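Local coordinates for Acarbose/maltose binding protein GacH (Streptomyces glaucescens, PDB 3K01) that binds acarbose and an acarbose homolog, and probably maltose, as the extracellular solute receptor of an ABC transporter, at residues 320-325 with 338-343. Numbering follows the deposited sequence.
Sequences SSAKVQ and RTSVYE
R338, in the loop after helix 322-332, reaches back to the junction between helices 309-320 and 322-332 and bonds to the backbone of S320, tying that junction to the loop. The arginine chain runs extended from CG to NE (chi2 -179°, chi3 175°), so that NE reaches S320 O. This NE donates a nearly straight hydrogen bond of 2.7 Å to S320 O, which lies at the edge of the guanidinium, close to its plane. D118 takes NH1 in a salt bridge, probably balancing this largely buried charge, and also accepts from S340 OG. In one of the two S320 conformers OG bonds to P137 O, and a water may bridge it, weakly, to R338 NH2. Beside this polar strut the packing is apolar. A322, small enough for close approach, sets CB 3.8 Å from V341 CG2 and 3.9 Å from R338 CD. The Q325 side chain crosses the arginine at about a right angle. S321 suits the N-cap position because its OG accepts from V324 N, 3.3 Å away, and it also bonds to Y318 O. The arrangement is a serine N-cap at a helix-helix junction, buttressed by a returning loop, within the solute-binding protein fold.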
# COMPACT_ATOMS: atom_id res chain seq x y z
N SER A 320 16.37 -1.30 -8.23
CA SER A 320 15.64 -2.41 -7.58
C SER A 320 16.58 -3.37 -6.86
O SER A 320 16.12 -4.30 -6.18
CB SER A 320 14.81 -3.17 -8.63
OG SER A 320 13.99 -4.19 -8.05
N SER A 321 17.89 -3.16 -7.00
CA SER A 321 18.88 -4.10 -6.47
C SER A 321 18.88 -4.20 -4.95
O SER A 321 18.47 -3.25 -4.25
CB SER A 321 20.30 -3.72 -6.95
OG SER A 321 20.74 -2.52 -6.32
N ALA A 322 19.37 -5.33 -4.43
CA ALA A 322 19.45 -5.48 -2.99
C ALA A 322 20.26 -4.36 -2.37
O ALA A 322 19.91 -3.83 -1.31
CB ALA A 322 20.05 -6.82 -2.63
N LYS A 323 21.37 -3.99 -3.00
CA LYS A 323 22.20 -2.95 -2.42
C LYS A 323 21.44 -1.63 -2.26
O LYS A 323 21.49 -1.00 -1.20
CB LYS A 323 23.47 -2.76 -3.27
CG LYS A 323 24.44 -1.75 -2.69
CD LYS A 323 25.62 -1.55 -3.64
CE LYS A 323 26.56 -0.46 -3.14
NZ LYS A 323 27.74 -0.33 -4.06
N VAL A 324 20.74 -1.21 -3.31
CA VAL A 324 19.96 0.03 -3.24
C VAL A 324 18.77 -0.07 -2.27
O VAL A 324 18.53 0.87 -1.52
CB VAL A 324 19.54 0.52 -4.63
CG1 VAL A 324 18.60 1.71 -4.54
CG2 VAL A 324 20.80 0.91 -5.45
N GLN A 325 18.09 -1.21 -2.23
CA GLN A 325 16.99 -1.40 -1.29
C GLN A 325 17.47 -1.32 0.14
O GLN A 325 16.80 -0.71 1.00
CB GLN A 325 16.28 -2.73 -1.56
CG GLN A 325 15.55 -2.73 -2.92
CD GLN A 325 14.38 -3.68 -2.98
OE1 GLN A 325 13.83 -3.92 -4.08
NE2 GLN A 325 13.96 -4.19 -1.87
N ARG A 338 12.75 -7.04 -1.44
CA ARG A 338 13.63 -8.23 -1.58
C ARG A 338 13.76 -8.99 -0.27
O ARG A 338 14.13 -8.42 0.70
CB ARG A 338 15.01 -7.79 -2.05
CG ARG A 338 15.04 -7.48 -3.55
CD ARG A 338 16.43 -7.06 -4.00
NE ARG A 338 16.47 -6.88 -5.44
CZ ARG A 338 16.64 -7.88 -6.26
NH1 ARG A 338 17.10 -9.02 -5.85
NH2 ARG A 338 16.41 -7.70 -7.52
N THR A 339 13.44 -10.27 -0.28
CA THR A 339 13.47 -11.03 0.96
C THR A 339 14.88 -11.05 1.58
O THR A 339 15.03 -11.00 2.80
CB THR A 339 12.92 -12.46 0.76
OG1 THR A 339 13.76 -13.17 -0.14
CG2 THR A 339 11.52 -12.42 0.19
N SER A 340 15.90 -11.07 0.73
CA SER A 340 17.28 -11.10 1.20
C SER A 340 17.63 -9.88 2.02
O SER A 340 18.44 -9.96 2.97
CB SER A 340 18.27 -11.22 0.02
OG SER A 340 18.26 -10.05 -0.81
N VAL A 341 17.03 -8.73 1.68
CA VAL A 341 17.42 -7.49 2.33
C VAL A 341 16.96 -7.46 3.79
O VAL A 341 17.61 -6.87 4.64
CB VAL A 341 16.89 -6.28 1.53
CG1 VAL A 341 17.17 -4.96 2.22
CG2 VAL A 341 17.54 -6.28 0.13
N TYR A 342 15.86 -8.15 4.09
CA TYR A 342 15.38 -8.25 5.47
C TYR A 342 16.34 -9.00 6.39
O TYR A 342 16.23 -8.88 7.60
CB TYR A 342 13.98 -8.90 5.52
CG TYR A 342 12.89 -7.97 5.04
CD1 TYR A 342 12.31 -7.06 5.90
CD2 TYR A 342 12.45 -8.00 3.71
CE1 TYR A 342 11.31 -6.18 5.46
CE2 TYR A 342 11.45 -7.17 3.27
CZ TYR A 342 10.88 -6.26 4.14
OH TYR A 342 9.90 -5.40 3.72
N GLU A 343 17.25 -9.78 5.81
CA GLU A 343 18.26 -10.49 6.61
C GLU A 343 19.50 -9.67 6.93
O GLU A 343 20.34 -10.09 7.71
CB GLU A 343 18.66 -11.79 5.93
CG GLU A 343 17.57 -12.83 5.96
CD GLU A 343 17.99 -14.13 5.32
OE1 GLU A 343 19.11 -14.21 4.77
OE2 GLU A 343 17.18 -15.07 5.36
O HOH W 1 14.15 -6.52 -9.62